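Local coordinates for periplasmic binding protein (Roseiflexus sp. RS-1, PDB 5GJ3) that binds two heme molecules in the cleft between its two lobes and probably hands heme on to a bacterial heme-import system, at residues V28-S34 / L45-Q51; T65-G69 / F107-L112; P143-Y149 / P199-L205; Y149-T153 / G208-V212. One frame throughout, in Å; residues are numbered along the deposited sequence.

Interaction 1 of 4, residues V28-S34 / L45-Q51. With HEM (protoporphyrin IX containing Fe), chain B.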
# COMPACT_ATOMS: atom_id res chain seq x y z
N VAL A 28 -11.02 -17.80 4.75
CA VAL A 28 -11.15 -16.48 5.38
C VAL A 28 -12.64 -16.25 5.65
O VAL A 28 -13.44 -16.36 4.74
CB VAL A 28 -10.53 -15.30 4.57
CG1 VAL A 28 -10.78 -13.96 5.26
CG2 VAL A 28 -9.04 -15.52 4.27
N VAL A 29 -13.00 -15.92 6.88
CA VAL A 29 -14.39 -15.68 7.26
C VAL A 29 -14.73 -14.23 7.59
O VAL A 29 -15.92 -13.87 7.74
CB VAL A 29 -14.88 -16.61 8.43
CG1 VAL A 29 -14.71 -18.09 8.09
CG2 VAL A 29 -14.24 -16.26 9.78
N GLY A 30 -13.71 -13.37 7.68
CA GLY A 30 -13.96 -11.97 8.06
C GLY A 30 -12.76 -11.15 7.67
O GLY A 30 -11.62 -11.64 7.76
N VAL A 31 -13.02 -9.93 7.18
CA VAL A 31 -11.94 -9.01 6.75
C VAL A 31 -12.20 -7.59 7.21
O VAL A 31 -13.33 -7.24 7.54
CB VAL A 31 -11.77 -8.98 5.22
CG1 VAL A 31 -11.26 -10.33 4.71
CG2 VAL A 31 -13.06 -8.52 4.50
N ASP A 32 -11.15 -6.77 7.21
CA ASP A 32 -11.32 -5.36 7.54
C ASP A 32 -11.66 -4.54 6.27
O ASP A 32 -11.50 -5.04 5.12
CB ASP A 32 -10.06 -4.82 8.23
CG ASP A 32 -9.06 -4.23 7.22
OD1 ASP A 32 -8.35 -5.02 6.55
OD2 ASP A 32 -9.01 -2.97 7.09
N SER A 33 -12.15 -3.30 6.49
CA SER A 33 -12.49 -2.29 5.42
C SER A 33 -11.45 -2.07 4.35
O SER A 33 -11.79 -1.74 3.21
CB SER A 33 -12.68 -0.90 6.05
OG SER A 33 -13.81 -0.92 6.86
N SER A 34 -10.17 -2.18 4.69
CA SER A 34 -9.12 -1.93 3.70
C SER A 34 -8.84 -3.16 2.82
O SER A 34 -7.95 -3.13 1.97
CB SER A 34 -7.81 -1.47 4.38
OG SER A 34 -7.19 -2.59 5.02
N LEU A 45 -17.46 -10.84 2.05
CA LEU A 45 -17.16 -11.36 3.40
C LEU A 45 -17.59 -10.42 4.50
O LEU A 45 -17.64 -9.21 4.29
CB LEU A 45 -15.66 -11.69 3.51
CG LEU A 45 -15.13 -12.87 2.71
CD1 LEU A 45 -13.61 -12.85 2.68
CD2 LEU A 45 -15.61 -14.18 3.27
N PRO A 46 -17.88 -10.94 5.68
CA PRO A 46 -18.26 -10.03 6.76
C PRO A 46 -17.15 -8.98 7.08
O PRO A 46 -15.93 -9.26 6.93
CB PRO A 46 -18.49 -10.99 7.95
CG PRO A 46 -18.75 -12.32 7.35
CD PRO A 46 -18.14 -12.36 5.98
N ASN A 47 -17.58 -7.80 7.50
CA ASN A 47 -16.69 -6.69 7.78
C ASN A 47 -16.47 -6.69 9.26
O ASN A 47 -17.43 -6.81 10.00
CB ASN A 47 -17.36 -5.34 7.42
CG ASN A 47 -16.56 -4.14 7.91
OD1 ASN A 47 -15.35 -4.07 7.69
ND2 ASN A 47 -17.22 -3.19 8.59
N ILE A 48 -15.22 -6.50 9.69
CA ILE A 48 -14.93 -6.47 11.13
C ILE A 48 -14.50 -5.03 11.55
O ILE A 48 -14.11 -4.81 12.70
CB ILE A 48 -13.81 -7.50 11.49
CG1 ILE A 48 -12.49 -7.08 10.76
CG2 ILE A 48 -14.26 -8.91 11.03
CD1 ILE A 48 -11.24 -7.89 11.13
N GLY A 49 -14.61 -4.08 10.63
CA GLY A 49 -14.29 -2.67 10.97
C GLY A 49 -13.03 -2.28 10.20
O GLY A 49 -12.49 -3.11 9.47
N TYR A 50 -12.57 -1.03 10.35
CA TYR A 50 -11.30 -0.62 9.71
C TYR A 50 -10.07 -1.20 10.51
O TYR A 50 -10.13 -1.32 11.72
CB TYR A 50 -11.23 0.92 9.57
CG TYR A 50 -9.90 1.41 8.98
CD1 TYR A 50 -9.48 0.99 7.72
CD2 TYR A 50 -9.06 2.22 9.73
CE1 TYR A 50 -8.23 1.37 7.21
CE2 TYR A 50 -7.80 2.65 9.22
CZ TYR A 50 -7.40 2.21 7.97
OH TYR A 50 -6.16 2.60 7.49
N GLN A 51 -9.00 -1.57 9.81
CA GLN A 51 -7.78 -2.17 10.45
C GLN A 51 -7.26 -1.51 11.73
O GLN A 51 -6.77 -2.20 12.60
CB GLN A 51 -6.62 -2.33 9.43
CG GLN A 51 -6.00 -0.99 8.93
CD GLN A 51 -5.11 -1.20 7.72
OE1 GLN A 51 -4.51 -2.28 7.53
NE2 GLN A 51 -5.03 -0.17 6.88
CHA HEM B . -8.79 5.41 7.25
CHB HEM B . -7.42 2.29 3.78
CHC HEM B . -2.84 3.10 5.28
CHD HEM B . -4.34 5.76 9.05
C1A HEM B . -8.79 4.55 6.18
C2A HEM B . -9.98 4.10 5.56
C3A HEM B . -9.64 3.20 4.59
C4A HEM B . -8.21 3.11 4.60
CMA HEM B . -10.61 2.44 3.67
CAA HEM B . -11.37 4.55 5.97
CBA HEM B . -11.71 3.78 7.28
CGA HEM B . -12.81 4.42 8.09
O1A HEM B . -13.14 5.59 7.87
O2A HEM B . -13.39 3.81 9.03
C1B HEM B . -6.01 2.27 3.86
C2B HEM B . -5.14 1.57 2.97
C3B HEM B . -3.85 1.82 3.37
C4B HEM B . -3.96 2.67 4.57
CMB HEM B . -5.55 0.76 1.76
CAB HEM B . -2.55 1.34 2.82
CBB HEM B . -2.49 0.21 2.10
C1C HEM B . -2.81 3.92 6.39
C2C HEM B . -1.66 4.48 6.96
C3C HEM B . -2.09 5.26 8.05
C4C HEM B . -3.53 5.16 8.10
CMC HEM B . -0.24 4.24 6.46
CAC HEM B . -1.28 6.04 9.02
CBC HEM B . 0.04 6.19 8.90
C1D HEM B . -5.70 5.88 8.79
C2D HEM B . -6.56 6.70 9.68
C3D HEM B . -7.79 6.61 9.18
C4D HEM B . -7.68 5.73 8.00
CMD HEM B . -6.11 7.51 10.89
CAD HEM B . -9.05 7.25 9.75
CBD HEM B . -9.82 6.07 10.46
CGD HEM B . -9.45 5.79 11.91
O1D HEM B . -8.91 6.68 12.61
O2D HEM B . -9.69 4.68 12.47
NA HEM B . -7.74 3.89 5.65
NB HEM B . -5.27 2.85 4.81
NC HEM B . -3.93 4.32 7.08
ND HEM B . -6.42 5.26 7.80
FE HEM B . -5.88 4.07 6.37

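Interaction 2 of 4, residues T65-G69 / F107-L112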
# COMPACT_ATOMS: atom_id res chain seq x y z
N THR A 65 -10.84 -19.53 14.25
CA THR A 65 -9.86 -20.46 14.81
C THR A 65 -8.51 -19.71 14.82
O THR A 65 -7.57 -20.04 15.54
CB THR A 65 -9.69 -21.72 13.92
OG1 THR A 65 -9.20 -21.33 12.63
CG2 THR A 65 -11.02 -22.49 13.76
N LEU A 66 -8.41 -18.67 14.01
CA LEU A 66 -7.16 -17.92 13.94
C LEU A 66 -7.41 -16.46 13.54
O LEU A 66 -8.16 -16.19 12.56
CB LEU A 66 -6.20 -18.54 12.93
CG LEU A 66 -4.90 -17.83 12.53
CD1 LEU A 66 -3.88 -17.81 13.70
CD2 LEU A 66 -4.33 -18.55 11.29
N VAL A 67 -6.71 -15.56 14.22
CA VAL A 67 -6.74 -14.15 13.84
C VAL A 67 -5.34 -13.71 13.56
O VAL A 67 -4.46 -13.90 14.40
CB VAL A 67 -7.35 -13.28 14.98
CG1 VAL A 67 -7.31 -11.79 14.66
CG2 VAL A 67 -8.81 -13.74 15.28
N ILE A 68 -5.14 -13.12 12.38
CA ILE A 68 -3.84 -12.76 11.91
C ILE A 68 -3.83 -11.31 11.38
O ILE A 68 -4.78 -10.88 10.71
CB ILE A 68 -3.34 -13.82 10.89
CG1 ILE A 68 -1.90 -13.60 10.51
CG2 ILE A 68 -4.12 -13.86 9.56
CD1 ILE A 68 -1.34 -14.78 9.70
N GLY A 69 -2.76 -10.57 11.65
CA GLY A 69 -2.67 -9.14 11.19
C GLY A 69 -1.23 -8.66 11.31
O GLY A 69 -0.31 -9.45 11.59
N PHE A 107 5.48 -14.98 7.20
CA PHE A 107 4.68 -14.96 8.43
C PHE A 107 3.31 -15.64 8.23
O PHE A 107 2.91 -16.52 9.01
CB PHE A 107 4.53 -13.52 8.92
CG PHE A 107 3.31 -13.27 9.79
CD1 PHE A 107 3.32 -13.64 11.14
CD2 PHE A 107 2.21 -12.57 9.27
CE1 PHE A 107 2.21 -13.34 11.98
CE2 PHE A 107 1.12 -12.25 10.09
CZ PHE A 107 1.11 -12.64 11.48
N VAL A 108 2.62 -15.27 7.16
CA VAL A 108 1.30 -15.85 6.89
C VAL A 108 1.46 -17.34 6.56
O VAL A 108 0.68 -18.21 7.05
CB VAL A 108 0.55 -15.13 5.76
CG1 VAL A 108 -0.76 -15.87 5.40
CG2 VAL A 108 0.21 -13.67 6.15
N ALA A 109 2.47 -17.66 5.74
CA ALA A 109 2.66 -19.07 5.35
C ALA A 109 2.91 -19.99 6.56
O ALA A 109 2.37 -21.13 6.58
CB ALA A 109 3.78 -19.25 4.32
N GLN A 110 3.71 -19.52 7.52
CA GLN A 110 3.98 -20.31 8.72
C GLN A 110 2.71 -20.50 9.54
O GLN A 110 2.47 -21.61 9.95
CB GLN A 110 5.13 -19.75 9.62
CG GLN A 110 5.48 -20.72 10.79
CD GLN A 110 6.75 -20.37 11.59
OE1 GLN A 110 7.64 -19.71 11.09
NE2 GLN A 110 6.86 -20.86 12.87
N ALA A 111 1.90 -19.44 9.74
CA ALA A 111 0.64 -19.52 10.51
C ALA A 111 -0.36 -20.49 9.89
O ALA A 111 -1.22 -21.10 10.60
CB ALA A 111 -0.03 -18.15 10.66
N LEU A 112 -0.28 -20.61 8.57
CA LEU A 112 -1.20 -21.46 7.83
C LEU A 112 -0.63 -22.84 7.58
O LEU A 112 -1.32 -23.66 6.96
CB LEU A 112 -1.63 -20.79 6.49
CG LEU A 112 -2.44 -19.50 6.65
CD1 LEU A 112 -3.04 -18.88 5.38
CD2 LEU A 112 -3.52 -19.66 7.70

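Interaction 3 of 4, residues P143-Y149 / P199-L205. With ZN (zinc ion), chain E; HEM (protoporphyrin IX containing Fe), chain C.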
# COMPACT_ATOMS: atom_id res chain seq x y z
N PRO A 143 13.35 11.78 -12.47
CA PRO A 143 12.33 12.80 -12.28
C PRO A 143 12.01 13.09 -10.82
O PRO A 143 12.07 12.17 -9.95
CB PRO A 143 11.12 12.19 -12.98
CG PRO A 143 11.27 10.70 -12.68
CD PRO A 143 12.75 10.49 -12.92
N HIS A 144 11.68 14.35 -10.52
CA HIS A 144 11.13 14.73 -9.21
C HIS A 144 9.64 14.33 -9.07
O HIS A 144 8.80 14.69 -9.91
CB HIS A 144 11.33 16.23 -8.93
CG HIS A 144 12.66 16.54 -8.30
ND1 HIS A 144 13.85 16.27 -8.93
CD2 HIS A 144 12.99 17.00 -7.07
CE1 HIS A 144 14.86 16.58 -8.14
NE2 HIS A 144 14.37 17.03 -7.00
N VAL A 145 9.33 13.56 -8.02
CA VAL A 145 7.99 12.96 -7.93
C VAL A 145 7.32 13.46 -6.62
O VAL A 145 7.95 13.41 -5.56
CB VAL A 145 8.07 11.40 -7.93
CG1 VAL A 145 6.69 10.79 -7.84
CG2 VAL A 145 8.76 10.88 -9.21
N LEU A 146 6.09 13.95 -6.68
CA LEU A 146 5.40 14.33 -5.44
C LEU A 146 4.16 13.44 -5.23
O LEU A 146 3.28 13.38 -6.09
CB LEU A 146 4.99 15.80 -5.51
CG LEU A 146 4.47 16.42 -4.23
CD1 LEU A 146 5.57 16.55 -3.15
CD2 LEU A 146 3.84 17.79 -4.59
N PHE A 147 4.11 12.74 -4.10
CA PHE A 147 2.91 12.00 -3.75
C PHE A 147 1.94 12.86 -2.92
O PHE A 147 2.34 13.43 -1.88
CB PHE A 147 3.27 10.75 -2.93
CG PHE A 147 2.05 9.97 -2.49
CD1 PHE A 147 1.45 9.08 -3.36
CD2 PHE A 147 1.46 10.18 -1.24
CE1 PHE A 147 0.30 8.38 -2.98
CE2 PHE A 147 0.33 9.50 -0.84
CZ PHE A 147 -0.25 8.58 -1.72
N LEU A 148 0.68 12.94 -3.35
CA LEU A 148 -0.34 13.73 -2.64
C LEU A 148 -1.39 12.77 -2.14
O LEU A 148 -1.93 11.95 -2.90
CB LEU A 148 -1.06 14.74 -3.55
CG LEU A 148 -0.11 15.79 -4.16
CD1 LEU A 148 -0.81 16.68 -5.15
CD2 LEU A 148 0.52 16.63 -3.05
N TYR A 149 -1.60 12.82 -0.85
CA TYR A 149 -2.74 12.20 -0.24
C TYR A 149 -3.89 13.25 -0.28
O TYR A 149 -3.72 14.36 0.22
CB TYR A 149 -2.39 11.81 1.19
CG TYR A 149 -3.60 11.30 1.93
CD1 TYR A 149 -4.03 9.97 1.77
CD2 TYR A 149 -4.36 12.15 2.78
CE1 TYR A 149 -5.17 9.48 2.43
CE2 TYR A 149 -5.51 11.68 3.44
CZ TYR A 149 -5.91 10.34 3.29
OH TYR A 149 -7.03 9.84 3.96
N PRO A 199 7.21 19.39 -8.94
CA PRO A 199 7.40 18.04 -9.46
C PRO A 199 7.20 17.88 -10.99
O PRO A 199 6.37 18.57 -11.61
CB PRO A 199 6.31 17.24 -8.73
CG PRO A 199 5.23 18.28 -8.50
CD PRO A 199 6.07 19.47 -8.04
N ASP A 200 7.92 16.89 -11.53
CA ASP A 200 7.80 16.39 -12.89
C ASP A 200 6.63 15.41 -13.00
O ASP A 200 6.02 15.26 -14.08
CB ASP A 200 9.10 15.62 -13.26
CG ASP A 200 10.31 16.54 -13.36
OD1 ASP A 200 10.21 17.50 -14.17
OD2 ASP A 200 11.33 16.31 -12.64
N VAL A 201 6.37 14.70 -11.90
CA VAL A 201 5.28 13.70 -11.80
C VAL A 201 4.46 13.97 -10.54
O VAL A 201 5.01 14.15 -9.48
CB VAL A 201 5.85 12.24 -11.76
CG1 VAL A 201 4.71 11.18 -11.69
CG2 VAL A 201 6.75 12.02 -12.99
N LEU A 202 3.13 13.99 -10.67
CA LEU A 202 2.25 13.94 -9.52
C LEU A 202 1.72 12.51 -9.31
O LEU A 202 1.07 11.92 -10.20
CB LEU A 202 1.08 14.93 -9.70
CG LEU A 202 1.55 16.39 -9.60
CD1 LEU A 202 0.54 17.31 -10.24
CD2 LEU A 202 1.79 16.79 -8.15
N LEU A 203 2.03 11.94 -8.16
CA LEU A 203 1.57 10.59 -7.84
C LEU A 203 0.43 10.68 -6.81
O LEU A 203 0.58 11.27 -5.76
CB LEU A 203 2.75 9.75 -7.31
CG LEU A 203 2.53 8.28 -6.92
CD1 LEU A 203 2.07 7.45 -8.10
CD2 LEU A 203 3.79 7.66 -6.33
N VAL A 204 -0.73 10.13 -7.16
CA VAL A 204 -1.92 10.19 -6.30
C VAL A 204 -2.63 8.82 -6.19
O VAL A 204 -2.35 7.89 -6.93
CB VAL A 204 -2.95 11.18 -6.87
CG1 VAL A 204 -2.34 12.60 -6.91
CG2 VAL A 204 -3.44 10.73 -8.26
N LEU A 205 -3.58 8.73 -5.28
CA LEU A 205 -4.44 7.52 -5.23
C LEU A 205 -5.68 7.68 -6.14
O LEU A 205 -6.18 8.82 -6.32
CB LEU A 205 -4.83 7.22 -3.81
CG LEU A 205 -3.61 7.08 -2.90
CD1 LEU A 205 -4.05 6.89 -1.46
CD2 LEU A 205 -2.66 5.96 -3.32
ZN ZN E . 15.12 17.73 -5.15
CHA HEM C . -10.61 8.24 4.72
CHB HEM C . -6.90 5.92 2.58
CHC HEM C . -3.69 7.99 5.66
CHD HEM C . -7.45 10.08 7.94
C1A HEM C . -9.85 7.42 3.91
C2A HEM C . -10.41 6.52 2.97
C3A HEM C . -9.36 5.87 2.38
C4A HEM C . -8.17 6.36 2.96
CMA HEM C . -9.43 4.82 1.27
CAA HEM C . -11.90 6.31 2.69
CBA HEM C . -12.36 6.93 1.36
CGA HEM C . -12.47 8.44 1.39
O1A HEM C . -11.91 9.14 2.26
O2A HEM C . -13.11 9.04 0.51
C1B HEM C . -5.71 6.28 3.25
C2B HEM C . -4.42 5.77 2.89
C3B HEM C . -3.51 6.31 3.74
C4B HEM C . -4.28 7.21 4.66
CMB HEM C . -4.16 4.79 1.76
CAB HEM C . -2.06 6.09 3.78
CBB HEM C . -1.31 6.82 2.99
C1C HEM C . -4.44 8.73 6.59
C2C HEM C . -3.92 9.31 7.77
C3C HEM C . -5.00 9.93 8.42
C4C HEM C . -6.16 9.68 7.62
CMC HEM C . -2.46 9.27 8.16
CAC HEM C . -5.05 10.71 9.70
CBC HEM C . -4.00 11.29 10.27
C1D HEM C . -8.59 9.69 7.23
C2D HEM C . -9.94 10.12 7.66
C3D HEM C . -10.83 9.62 6.75
C4D HEM C . -10.00 8.88 5.78
CMD HEM C . -10.23 10.95 8.88
CAD HEM C . -12.35 9.75 6.72
CBD HEM C . -13.14 8.65 7.48
CGD HEM C . -14.64 8.80 7.23
O1D HEM C . -15.51 7.96 7.61
O2D HEM C . -15.09 9.80 6.62
NA HEM C . -8.45 7.33 3.90
NB HEM C . -5.56 7.17 4.24
NC HEM C . -5.80 8.96 6.52
ND HEM C . -8.66 9.04 6.05
FE HEM C . -7.17 8.18 5.17
O HOH W 1 14.50 15.78 -11.38
O HOH W 2 -4.47 10.75 -3.63

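Interaction 4 of 4, residues Y149-T153 / G208-V212. With HEM (protoporphyrin IX containing Fe), chain C.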
# COMPACT_ATOMS: atom_id res chain seq x y z
N TYR A 149 -1.60 12.82 -0.85
CA TYR A 149 -2.74 12.20 -0.24
C TYR A 149 -3.89 13.25 -0.28
O TYR A 149 -3.72 14.36 0.22
CB TYR A 149 -2.39 11.81 1.19
CG TYR A 149 -3.60 11.30 1.93
CD1 TYR A 149 -4.03 9.97 1.77
CD2 TYR A 149 -4.36 12.15 2.78
CE1 TYR A 149 -5.17 9.48 2.43
CE2 TYR A 149 -5.51 11.68 3.44
CZ TYR A 149 -5.91 10.34 3.29
OH TYR A 149 -7.03 9.84 3.96
N LEU A 150 -5.02 12.90 -0.88
CA LEU A 150 -6.13 13.82 -1.11
C LEU A 150 -7.44 13.26 -0.59
O LEU A 150 -7.72 12.07 -0.72
CB LEU A 150 -6.34 14.07 -2.62
CG LEU A 150 -5.11 14.53 -3.42
CD1 LEU A 150 -5.42 14.43 -4.92
CD2 LEU A 150 -4.74 15.96 -3.01
N ARG A 151 -8.25 14.11 0.01
CA ARG A 151 -9.55 13.67 0.47
C ARG A 151 -10.46 14.87 0.31
O ARG A 151 -10.65 15.62 1.25
CB ARG A 151 -9.50 13.18 1.91
CG ARG A 151 -10.62 12.17 2.18
CD ARG A 151 -10.42 11.43 3.50
NE ARG A 151 -10.70 12.28 4.64
CZ ARG A 151 -9.80 12.75 5.50
NH1 ARG A 151 -10.20 13.52 6.51
NH2 ARG A 151 -8.50 12.45 5.37
N GLY A 152 -10.92 15.04 -0.94
CA GLY A 152 -11.57 16.26 -1.39
C GLY A 152 -10.62 17.45 -1.30
O GLY A 152 -9.47 17.34 -0.87
N THR A 153 -11.13 18.60 -1.69
CA THR A 153 -10.35 19.85 -1.64
C THR A 153 -10.00 20.29 -0.20
O THR A 153 -9.09 21.08 -0.00
CB THR A 153 -11.01 20.92 -2.53
OG1 THR A 153 -10.55 20.71 -3.87
CG2 THR A 153 -10.68 22.33 -2.09
N GLY A 208 -8.44 9.30 -4.22
CA GLY A 208 -8.04 10.69 -4.02
C GLY A 208 -8.29 11.55 -5.24
O GLY A 208 -8.86 12.62 -5.13
N LEU A 209 -7.82 11.09 -6.40
CA LEU A 209 -8.05 11.81 -7.63
C LEU A 209 -9.55 11.96 -7.94
O LEU A 209 -9.99 13.04 -8.36
CB LEU A 209 -7.33 11.14 -8.81
CG LEU A 209 -7.46 11.85 -10.16
CD1 LEU A 209 -6.82 13.25 -10.07
CD2 LEU A 209 -6.90 11.00 -11.29
N GLU A 210 -10.33 10.90 -7.75
CA GLU A 210 -11.78 11.03 -7.87
C GLU A 210 -12.36 12.07 -6.89
O GLU A 210 -13.15 12.92 -7.29
CB GLU A 210 -12.48 9.67 -7.76
CG GLU A 210 -13.72 9.60 -8.64
CD GLU A 210 -14.71 8.52 -8.22
OE1 GLU A 210 -14.33 7.57 -7.48
OE2 GLU A 210 -15.89 8.62 -8.65
N SER A 211 -11.96 12.02 -5.62
CA SER A 211 -12.44 12.98 -4.62
C SER A 211 -12.16 14.48 -4.90
O SER A 211 -12.73 15.33 -4.24
CB SER A 211 -11.84 12.67 -3.27
OG SER A 211 -10.57 13.26 -3.23
N VAL A 212 -11.23 14.82 -5.82
CA VAL A 212 -11.03 16.24 -6.18
C VAL A 212 -11.62 16.58 -7.55
O VAL A 212 -11.36 17.65 -8.07
CB VAL A 212 -9.52 16.71 -6.10
CG1 VAL A 212 -9.01 16.61 -4.67
CG2 VAL A 212 -8.62 15.94 -7.07
CHA HEM C . -10.61 8.24 4.72
CHB HEM C . -6.90 5.92 2.58
CHC HEM C . -3.69 7.99 5.66
CHD HEM C . -7.45 10.08 7.94
C1A HEM C . -9.85 7.42 3.91
C2A HEM C . -10.41 6.52 2.97
C3A HEM C . -9.36 5.87 2.38
C4A HEM C . -8.17 6.36 2.96
CMA HEM C . -9.43 4.82 1.27
CAA HEM C . -11.90 6.31 2.69
CBA HEM C . -12.36 6.93 1.36
CGA HEM C . -12.47 8.44 1.39
O1A HEM C . -11.91 9.14 2.26
O2A HEM C . -13.11 9.04 0.51
C1B HEM C . -5.71 6.28 3.25
C2B HEM C . -4.42 5.77 2.89
C3B HEM C . -3.51 6.31 3.74
C4B HEM C . -4.28 7.21 4.66
CMB HEM C . -4.16 4.79 1.76
CAB HEM C . -2.06 6.09 3.78
CBB HEM C . -1.31 6.82 2.99
C1C HEM C . -4.44 8.73 6.59
C2C HEM C . -3.92 9.31 7.77
C3C HEM C . -5.00 9.93 8.42
C4C HEM C . -6.16 9.68 7.62
CMC HEM C . -2.46 9.27 8.16
CAC HEM C . -5.05 10.71 9.70
CBC HEM C . -4.00 11.29 10.27
C1D HEM C . -8.59 9.69 7.23
C2D HEM C . -9.94 10.12 7.66
C3D HEM C . -10.83 9.62 6.75
C4D HEM C . -10.00 8.88 5.78
CMD HEM C . -10.23 10.95 8.88
CAD HEM C . -12.35 9.75 6.72
CBD HEM C . -13.14 8.65 7.48
CGD HEM C . -14.64 8.80 7.23
O1D HEM C . -15.51 7.96 7.61
O2D HEM C . -15.09 9.80 6.62
NA HEM C . -8.45 7.33 3.90
NB HEM C . -5.56 7.17 4.24
NC HEM C . -5.80 8.96 6.52
ND HEM C . -8.66 9.04 6.05
FE HEM C . -7.17 8.18 5.17

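Interaction 1 of 4, residues V28-S34 / L45-Q51
V28 and L45 meet at the start of strand 28-31, an edge strand of the parallel sheet in the N-terminal lobe, beside which a loop returns to bring a tyrosine to heme. V28 CG1 stands 4.0 Å from L45 CD1, the side chains crossing at about a right angle. V29 lays its carbonyl O against the P46 ring, 3.2 Å from P46 CD. V31 forms the one beta bridge, with N47: its N bonds almost straight to P46 O (3.0 Å, 173°), and its O accepts from I48 N. D32 makes an Asx turn, OD2 accepting S34 N from above the carboxylate plane and S34 OG on the syn lone pair, with Q51 N a weak third donor. S33 N bonds to G49 O at 3.0 Å. S34 CB lies at the edge of the Y50 ring, whose faces are covered by Q51 CG and heme. Y50 OH binds the iron of this heme (chain B) at 1.9 Å and accepts a bond from Q51 NE2, whose amide is held by N12 through OE1.

Interaction 2 of 4, residues T65-G69 / F107-L112
I68 is the centre of this strand-on-helix contact, its CB directed from strand 66-69 toward helix 107-111. Its chain is fully extended, with CG1 anti to the backbone N (chi1 -172°), which brings CD1 between F107 and A111. I68 CG1 presses to 3.3 Å from F107 CZ, a tight approach in which the two side chains come from opposite directions. Beyond it, I68 CD1 rests 3.7 Å from A111 CB and 4.0 Å from V108 CG2, so neighbours F107 and V108 and, one turn on, A111 all touch the same branch. Cutting I68 back to an alanine would probably open a gap between strand and helix and leave the F107 ring without the CG1 and CD1 contacts it now has. F107 also reaches past I68 to the backbone, its CE2 lying 3.5 Å from G69 O. L66, two residues earlier on the same side of the strand, meets the end of the helix: L66 CD2 touches L112 CD2 at 3.8 Å. No hydrogen bond crosses, and the segments run nearly antiparallel (171°) with axes 10.1 Å apart, as in the layered alpha/beta architecture of this lobe. Helix 13-21 packs alongside through I15, I18 and I19, F107 spreads onto A90 and T92 of strand 89-92, and I8 of strand 8-10 touches both I68 and L112.

Interaction 3 of 4, residues P143-Y149 / P199-L205
H144 and D200 fasten the start of this parallel strand pair from both sides of one residue. H144 N bonds to the anti lone pair of D200 OD2 (2.9 Å), while H144 O accepts from both D200 N and V201 N. The other carboxylate oxygen, D200 OD1, is held by S268 and a salt bridge to R269. The imidazole points away from this grip: H144 NE2 binds zinc at 2.1 Å together with D180, and ND1 donates to a water at 2.6 Å. Backbone bonds continue from L146 N to V201 O, L203 N to L146 O (2.8 Å) and L148 N to L203 O. Past L148 the strands part, and a water bridges L148 O to L205 N, just ahead of helix 206-211. On one side of the sheet the edge of the F147 ring meets L203 CG at 3.8 Å from CD1 and L205 CD2 at 3.8 Å from CE1. A serine in place of F147 would probably open a gap between L203 and L205 and set L205, whose CD1 touches a heme methyl, freer to turn. On the other side L146 CB packs on P199 CB, and L148 CD1 on L202 CD2. Helices 164-171 and 250-267 lie over V145 and L203, while strand 201-205 sits in the sheet between strands 144-151 and 235-238.

Interaction 4 of 4, residues Y149-T153 / G208-V212
G152 N donates an almost straight hydrogen bond (2.9 Å, 163°) to S211 OG at the end of helix 206-211. S211 holds its hydroxyl between its own backbone N and carbonyl carbon (chi1 83°), a placing from which OG also donates back to G208 O at 2.6 Å; its hydroxyl thus links G152 N to the carbonyl of G208. S211 O in turn receives a CA-H contact from G152. Two residues earlier, L150 directs its CB toward the helix. Its CD1 meets V212 CG2 at 4.1 Å and passes over the G208 carbonyl, where the glycine lets the backbones close in: a CB on G208 would sit close to L150 O. V212 spreads its two methyls, CG2 on L150 and CG1 on G152 C at 3.8 Å, and L218 packs against both L150 and V212. Y149 and R151 point the other way, to heme (chain C). The R151 chain is extended at first and then bent at chi3 (73°), laying one face of the guanidinium over a pyrrole, with heme C2D 3.4 Å above the guanidinium plane, over its centre. At its edge, R151 NH2 gives a weak hydrogen bond to Y149 OH, which binds the heme iron at 2.1 Å. The segment 149-153 is thereby braced on one side by the helix and offers on the other a tyrosine-arginine heme site, an arrangement met in periplasmic heme-binding proteins.

Following the chain from the N terminus, interaction 1 closes a short loop of ten residues around helix 39-42 and sets one heme-binding tyrosine beside the outer strand 28-31. Interaction 2 begins only after it has closed, spans 37 residues and fixes helix 100-111 to strand 66-70 of the same sheet. Both belong to the N-terminal lobe. Helix 115-136 then leads to the C-terminal lobe, where interactions 3 and 4, closing spans of 49 and 54 residues, cross: their segments alternate along the chain and share Y149. They touch where V204 packs on L150 and L209, joining strands 144-151 and 201-205 to helix 206-211. The tyrosines of interaction 1 and of interactions 3 and 4 thus reach the two hemes from facing lobes.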